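Amino acid amide racemase (Ochrobactrum anthropi, PDB 6GIO) is a pyridoxal-5'-phosphate-binding enzyme of the class-III aminotransferase family, with the fold-type I architecture of that group and assembled from two chains. Local coordinates at residues R332-I343 against D414-L424. Sequence-based numbering, arbitrary orientation.
Sequences RLRRLSDKHSII and DIVDQAIGDVL
His340 reaches across from the end of helix 318-339 to Asp417 on helix 406-424, its NE2 giving OD1 a nearly straight hydrogen bond of 2.8 Å. The carboxylate oxygen lies in the plane of the imidazole, yet the donor meets it from above the carboxylate plane, the two flat groups being turned 74° apart. Ile420 CG2 sits over one face of the ring, 3.9 Å from its centroid, as a CH-pi contact; Lys339 CB lies over the opposite face. At Gly421, which has no side chain, His340 CE1 comes within 3.6 Å of CA. The chi1 of Asp417 (176°) sets CG opposite the backbone N, which carries the carboxylate across to Lys339 and His340. Lys339 NZ donates to OD2 on its syn side, 2.7 Å away, in a salt bridge. Leu336 packs against the CB of the same aspartate.

The inner side is close-packed and apolar: Ile342 CG2 meets Ile420 CG2 at 3.6 Å and Ile343 CD1 meets Ile420 CD1 at 3.7 Å, while Leu333 and Val416 touch more lightly. Ile353, Val355 and Leu357 of strand 352-357 adjoin this layer. The solvent side, where Asp414, Lys339 and Leu424 are exposed, is looser: Arg332 NH2 makes a long salt bridge of 3.4 Å to Asp414 OD1, and its NH1 another to Asp410.

Segments 332-339 and 414-424 run in the same general direction, crossing at -29° beside the smaller-domain sheet; neither segment holds a residue of the pyridoxal-5'-phosphate pocket. Asp417, shared between an imidazole and an ammonium group, has each carboxylate oxygen engaged, which would probably keep it ionised; the bond needs only a hydrogen on NE2 and does not settle the ring's charge.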
ATOM      1  N   ARG C 332     -24.820   1.142 -27.649  1.00 28.96           N
ATOM      2  CA  ARG C 332     -25.822   2.107 -27.112  1.00 29.54           C
ATOM      3  C   ARG C 332     -25.218   3.497 -27.035  1.00 29.13           C
ATOM      4  O   ARG C 332     -25.773   4.456 -27.514  1.00 26.54           O
ATOM      5  CB  ARG C 332     -26.360   1.697 -25.729  1.00 29.06           C
ATOM      6  CG  ARG C 332     -27.170   0.406 -25.726  1.00 33.83           C
ATOM      7  CD  ARG C 332     -28.559   0.541 -26.375  1.00 34.10           C
ATOM      8  NE  ARG C 332     -29.314   1.667 -25.801  1.00 36.43           N
ATOM      9  CZ  ARG C 332     -30.118   1.598 -24.738  1.00 39.30           C
ATOM     10  NH1 ARG C 332     -30.326   0.442 -24.133  1.00 43.82           N
ATOM     11  NH2 ARG C 332     -30.727   2.681 -24.277  1.00 37.78           N
ATOM     12  N   LEU C 333     -24.037   3.597 -26.437  1.00 30.44           N
ATOM     13  CA  LEU C 333     -23.377   4.880 -26.307  1.00 28.30           C
ATOM     14  C   LEU C 333     -23.068   5.517 -27.651  1.00 25.68           C
ATOM     15  O   LEU C 333     -23.359   6.687 -27.866  1.00 22.94           O
ATOM     16  CB  LEU C 333     -22.123   4.723 -25.443  1.00 30.66           C
ATOM     17  CG  LEU C 333     -22.397   4.398 -23.979  1.00 28.51           C
ATOM     18  CD1 LEU C 333     -21.118   3.938 -23.294  1.00 30.32           C
ATOM     19  CD2 LEU C 333     -22.985   5.614 -23.269  1.00 28.93           C
ATOM     20  N   ARG C 334     -22.514   4.760 -28.580  1.00 26.14           N
ATOM     21  CA  ARG C 334     -22.292   5.302 -29.931  1.00 29.22           C
ATOM     22  C   ARG C 334     -23.531   5.902 -30.580  1.00 29.02           C
ATOM     23  O   ARG C 334     -23.476   7.000 -31.139  1.00 30.06           O
ATOM     24  CB  ARG C 334     -21.775   4.237 -30.881  1.00 29.84           C
ATOM     25  CG  ARG C 334     -20.301   4.141 -30.866  1.00 34.57           C
ATOM     26  CD  ARG C 334     -19.747   3.126 -31.858  1.00 37.80           C
ATOM     27  NE  ARG C 334     -18.480   2.701 -31.276  1.00 38.86           N
ATOM     28  CZ  ARG C 334     -18.268   1.569 -30.613  1.00 40.67           C
ATOM     29  NH1 ARG C 334     -19.211   0.645 -30.502  1.00 43.83           N
ATOM     30  NH2 ARG C 334     -17.072   1.349 -30.099  1.00 42.26           N
ATOM     31  N   ARG C 335     -24.637   5.167 -30.548  1.00 32.89           N
ATOM     32  CA  ARG C 335     -25.880   5.651 -31.154  1.00 33.73           C
ATOM     33  C   ARG C 335     -26.368   6.962 -30.501  1.00 32.15           C
ATOM     34  O   ARG C 335     -27.052   7.760 -31.147  1.00 33.21           O
ATOM     35  CB  ARG C 335     -26.976   4.580 -31.128  1.00 37.02           C
ATOM     36  CG  ARG C 335     -26.734   3.352 -32.008  1.00 41.10           C
ATOM     37  CD  ARG C 335     -28.011   2.508 -32.118  1.00 45.75           C
ATOM     38  NE  ARG C 335     -29.172   3.384 -32.400  1.00 52.60           N
ATOM     39  CZ  ARG C 335     -29.913   3.397 -33.520  1.00 53.25           C
ATOM     40  NH1 ARG C 335     -29.716   2.542 -34.519  1.00 52.91           N
ATOM     41  NH2 ARG C 335     -30.899   4.277 -33.628  1.00 54.71           N
ATOM     42  N   LEU C 336     -25.973   7.226 -29.257  1.00 29.65           N
ATOM     43  CA  LEU C 336     -26.305   8.492 -28.631  1.00 29.47           C
ATOM     44  C   LEU C 336     -25.641   9.681 -29.331  1.00 28.50           C
ATOM     45  O   LEU C 336     -26.088  10.836 -29.161  1.00 27.87           O
ATOM     46  CB  LEU C 336     -25.968   8.496 -27.136  1.00 30.19           C
ATOM     47  CG  LEU C 336     -26.720   7.449 -26.276  1.00 33.95           C
ATOM     48  CD1 LEU C 336     -26.246   7.536 -24.845  1.00 34.01           C
ATOM     49  CD2 LEU C 336     -28.247   7.595 -26.322  1.00 35.93           C
ATOM     50  N   SER C 337     -24.607   9.428 -30.127  1.00 26.10           N
ATOM     51  CA  SER C 337     -23.963  10.547 -30.840  1.00 27.15           C
ATOM     52  C   SER C 337     -24.875  11.126 -31.934  1.00 27.22           C
ATOM     53  O   SER C 337     -24.694  12.277 -32.321  1.00 27.17           O
ATOM     54  CB  SER C 337     -22.613  10.178 -31.454  1.00 27.70           C
ATOM     55  OG  SER C 337     -22.784   9.269 -32.494  1.00 29.27           O
ATOM     56  N   ASP C 338     -25.849  10.356 -32.423  1.00 26.25           N
ATOM     57  CA  ASP C 338     -26.824  10.902 -33.344  1.00 27.48           C
ATOM     58  C   ASP C 338     -27.619  12.031 -32.657  1.00 26.81           C
ATOM     59  O   ASP C 338     -27.931  13.015 -33.277  1.00 26.38           O
ATOM     60  CB  ASP C 338     -27.765   9.811 -33.858  1.00 29.55           C
ATOM     61  CG  ASP C 338     -28.641  10.283 -35.050  1.00 32.10           C
ATOM     62  OD1 ASP C 338     -28.111  10.595 -36.161  1.00 35.25           O
ATOM     63  OD2 ASP C 338     -29.875  10.296 -34.884  1.00 31.66           O
ATOM     64  N   LYS C 339     -27.905  11.910 -31.374  1.00 26.76           N
ATOM     65  CA  LYS C 339     -28.668  12.957 -30.690  1.00 29.41           C
ATOM     66  C   LYS C 339     -27.780  14.031 -30.122  1.00 30.05           C
ATOM     67  O   LYS C 339     -28.171  15.196 -30.046  1.00 30.68           O
ATOM     68  CB  LYS C 339     -29.412  12.380 -29.504  1.00 33.76           C
ATOM     69  CG  LYS C 339     -30.497  11.371 -29.813  1.00 37.34           C
ATOM     70  CD  LYS C 339     -31.400  11.194 -28.589  1.00 38.50           C
ATOM     71  CE  LYS C 339     -31.363   9.760 -28.076  1.00 43.82           C
ATOM     72  NZ  LYS C 339     -32.469   9.470 -27.115  1.00 41.82           N
ATOM     73  N   HIS C 340     -26.600  13.623 -29.652  1.00 29.25           N
ATOM     74  CA  HIS C 340     -25.706  14.529 -28.951  1.00 28.33           C
ATOM     75  C   HIS C 340     -24.357  14.655 -29.688  1.00 29.08           C
ATOM     76  O   HIS C 340     -23.516  13.748 -29.637  1.00 27.26           O
ATOM     77  CB  HIS C 340     -25.485  13.967 -27.559  1.00 28.44           C
ATOM     78  CG  HIS C 340     -26.742  13.754 -26.779  1.00 27.42           C
ATOM     79  ND1 HIS C 340     -27.550  14.801 -26.377  1.00 28.98           N
ATOM     80  CD2 HIS C 340     -27.316  12.624 -26.296  1.00 27.58           C
ATOM     81  CE1 HIS C 340     -28.561  14.328 -25.669  1.00 28.04           C
ATOM     82  NE2 HIS C 340     -28.448  13.009 -25.608  1.00 26.25           N
ATOM     83  N   SER C 341     -24.132  15.772 -30.357  1.00 28.93           N
ATOM     84  CA  SER C 341     -22.928  15.892 -31.180  1.00 31.46           C
ATOM     85  C   SER C 341     -21.643  16.008 -30.310  1.00 30.18           C
ATOM     86  O   SER C 341     -20.539  15.748 -30.804  1.00 28.57           O
ATOM     87  CB  SER C 341     -23.087  17.014 -32.213  1.00 32.47           C
ATOM     88  OG  SER C 341     -23.340  18.219 -31.546  1.00 40.71           O
ATOM     89  N   ILE C 342     -21.800  16.322 -29.013  1.00 26.87           N
ATOM     90  CA  ILE C 342     -20.658  16.357 -28.078  1.00 27.39           C
ATOM     91  C   ILE C 342     -19.949  14.994 -27.937  1.00 26.92           C
ATOM     92  O   ILE C 342     -18.799  14.943 -27.561  1.00 25.92           O
ATOM     93  CB  ILE C 342     -21.081  16.868 -26.688  1.00 26.30           C
ATOM     94  CG1 ILE C 342     -19.860  17.159 -25.803  1.00 27.02           C
ATOM     95  CG2 ILE C 342     -22.008  15.871 -26.000  1.00 28.31           C
ATOM     96  CD1 ILE C 342     -20.227  17.834 -24.490  1.00 26.89           C
ATOM     97  N   ILE C 343     -20.638  13.902 -28.234  1.00 26.27           N
ATOM     98  CA  ILE C 343     -20.033  12.583 -28.165  1.00 26.31           C
ATOM     99  C   ILE C 343     -19.152  12.372 -29.406  1.00 25.50           C
ATOM    100  O   ILE C 343     -19.622  11.977 -30.465  1.00 24.37           O
ATOM    101  CB  ILE C 343     -21.115  11.493 -28.045  1.00 24.84           C
ATOM    102  CG1 ILE C 343     -21.937  11.719 -26.777  1.00 23.75           C
ATOM    103  CG2 ILE C 343     -20.481  10.087 -28.053  1.00 23.38           C
ATOM    104  CD1 ILE C 343     -23.156  10.825 -26.681  1.00 23.83           C
ATOM    105  N   ASP C 414     -29.539   5.235 -20.768  1.00 29.10           N
ATOM    106  CA  ASP C 414     -30.606   6.223 -20.634  1.00 28.66           C
ATOM    107  C   ASP C 414     -30.207   7.368 -19.740  1.00 29.08           C
ATOM    108  O   ASP C 414     -30.517   8.549 -20.026  1.00 29.91           O
ATOM    109  CB  ASP C 414     -31.887   5.538 -20.144  1.00 30.38           C
ATOM    110  CG  ASP C 414     -32.638   4.802 -21.272  1.00 31.36           C
ATOM    111  OD1 ASP C 414     -32.344   4.999 -22.478  1.00 32.86           O
ATOM    112  OD2 ASP C 414     -33.524   4.002 -20.948  1.00 34.99           O
ATOM    113  N   ILE C 415     -29.503   7.046 -18.658  1.00 29.03           N
ATOM    114  CA  ILE C 415     -29.076   8.074 -17.712  1.00 30.10           C
ATOM    115  C   ILE C 415     -28.018   8.981 -18.349  1.00 28.68           C
ATOM    116  O   ILE C 415     -28.078  10.221 -18.250  1.00 27.50           O
ATOM    117  CB  ILE C 415     -28.547   7.462 -16.395  1.00 32.10           C
ATOM    118  CG1 ILE C 415     -29.737   6.933 -15.560  1.00 32.56           C
ATOM    119  CG2 ILE C 415     -27.730   8.504 -15.600  1.00 31.87           C
ATOM    120  CD1 ILE C 415     -29.337   6.043 -14.411  1.00 31.05           C
ATOM    121  N   VAL C 416     -27.059   8.369 -19.025  1.00 26.53           N
ATOM    122  CA  VAL C 416     -26.019   9.165 -19.733  1.00 26.91           C
ATOM    123  C   VAL C 416     -26.636  10.110 -20.793  1.00 25.83           C
ATOM    124  O   VAL C 416     -26.237  11.268 -20.921  1.00 24.16           O
ATOM    125  CB  VAL C 416     -24.994   8.233 -20.425  1.00 27.41           C
ATOM    126  CG1 VAL C 416     -24.053   9.028 -21.320  1.00 27.54           C
ATOM    127  CG2 VAL C 416     -24.219   7.476 -19.366  1.00 29.16           C
ATOM    128  N   ASP C 417     -27.565   9.554 -21.575  1.00 28.56           N
ATOM    129  CA  ASP C 417     -28.317  10.277 -22.588  1.00 28.89           C
ATOM    130  C   ASP C 417     -29.013  11.481 -21.955  1.00 29.12           C
ATOM    131  O   ASP C 417     -28.876  12.611 -22.407  1.00 31.14           O
ATOM    132  CB  ASP C 417     -29.315   9.293 -23.238  1.00 29.17           C
ATOM    133  CG  ASP C 417     -30.245   9.938 -24.249  1.00 29.66           C
ATOM    134  OD1 ASP C 417     -30.210  11.158 -24.489  1.00 34.38           O
ATOM    135  OD2 ASP C 417     -31.074   9.192 -24.773  1.00 31.44           O
ATOM    136  N   GLN C 418     -29.718  11.244 -20.869  1.00 29.88           N
ATOM    137  CA  GLN C 418     -30.450  12.314 -20.213  1.00 29.13           C
ATOM    138  C   GLN C 418     -29.520  13.332 -19.576  1.00 30.67           C
ATOM    139  O   GLN C 418     -29.814  14.540 -19.581  1.00 30.00           O
ATOM    140  CB  GLN C 418     -31.392  11.723 -19.158  1.00 31.73           C
ATOM    141  CG  GLN C 418     -32.353  12.763 -18.574  1.00 32.63           C
ATOM    142  CD  GLN C 418     -33.375  13.236 -19.593  1.00 34.83           C
ATOM    143  OE1 GLN C 418     -33.627  14.428 -19.748  1.00 39.92           O
ATOM    144  NE2 GLN C 418     -33.940  12.302 -20.308  1.00 35.99           N
ATOM    145  N   ALA C 419     -28.402  12.859 -19.010  1.00 28.38           N
ATOM    146  CA  ALA C 419     -27.459  13.773 -18.353  1.00 29.51           C
ATOM    147  C   ALA C 419     -26.776  14.742 -19.367  1.00 27.67           C
ATOM    148  O   ALA C 419     -26.676  15.941 -19.128  1.00 26.32           O
ATOM    149  CB  ALA C 419     -26.422  13.006 -17.520  1.00 28.69           C
ATOM    150  N   ILE C 420     -26.318  14.200 -20.492  1.00 28.35           N
ATOM    151  CA  ILE C 420     -25.704  15.010 -21.575  1.00 26.99           C
ATOM    152  C   ILE C 420     -26.697  16.056 -22.110  1.00 29.21           C
ATOM    153  O   ILE C 420     -26.347  17.218 -22.293  1.00 30.48           O
ATOM    154  CB  ILE C 420     -25.239  14.121 -22.736  1.00 23.99           C
ATOM    155  CG1 ILE C 420     -24.078  13.240 -22.276  1.00 26.17           C
ATOM    156  CG2 ILE C 420     -24.774  14.977 -23.885  1.00 24.51           C
ATOM    157  CD1 ILE C 420     -23.620  12.183 -23.251  1.00 26.90           C
ATOM    158  N   GLY C 421     -27.932  15.618 -22.351  1.00 29.74           N
ATOM    159  CA  GLY C 421     -28.980  16.481 -22.863  1.00 30.88           C
ATOM    160  C   GLY C 421     -29.285  17.576 -21.890  1.00 30.44           C
ATOM    161  O   GLY C 421     -29.402  18.726 -22.279  1.00 36.12           O
ATOM    162  N   ASP C 422     -29.409  17.238 -20.612  1.00 33.10           N
ATOM    163  CA  ASP C 422     -29.783  18.243 -19.596  1.00 34.11           C
ATOM    164  C   ASP C 422     -28.675  19.274 -19.461  1.00 35.18           C
ATOM    165  O   ASP C 422     -28.936  20.440 -19.232  1.00 34.81           O
ATOM    166  CB  ASP C 422     -30.034  17.602 -18.227  1.00 34.67           C
ATOM    167  CG  ASP C 422     -31.302  16.744 -18.188  1.00 33.19           C
ATOM    168  OD1 ASP C 422     -32.111  16.814 -19.111  1.00 36.44           O
ATOM    169  OD2 ASP C 422     -31.499  16.002 -17.215  1.00 35.25           O
ATOM    170  N   VAL C 423     -27.420  18.837 -19.577  1.00 33.24           N
ATOM    171  CA  VAL C 423     -26.311  19.780 -19.446  1.00 33.16           C
ATOM    172  C   VAL C 423     -26.208  20.711 -20.677  1.00 33.35           C
ATOM    173  O   VAL C 423     -25.995  21.930 -20.529  1.00 38.54           O
ATOM    174  CB  VAL C 423     -24.986  19.057 -19.156  1.00 32.19           C
ATOM    175  CG1 VAL C 423     -23.792  19.973 -19.409  1.00 32.20           C
ATOM    176  CG2 VAL C 423     -25.000  18.515 -17.719  1.00 31.31           C
ATOM    177  N   LEU C 424     -26.348  20.149 -21.867  1.00 32.85           N
ATOM    178  CA  LEU C 424     -26.295  20.948 -23.089  1.00 34.43           C
ATOM    179  C   LEU C 424     -27.442  21.975 -23.165  1.00 37.52           C
ATOM    180  O   LEU C 424     -27.234  23.076 -23.656  1.00 34.88           O
ATOM    181  CB  LEU C 424     -26.337  20.063 -24.310  1.00 32.01           C
ATOM    182  CG  LEU C 424     -25.090  19.234 -24.560  1.00 34.80           C
ATOM    183  CD1 LEU C 424     -25.354  18.351 -25.749  1.00 34.96           C
ATOM    184  CD2 LEU C 424     -23.857  20.094 -24.807  1.00 35.55           C
TER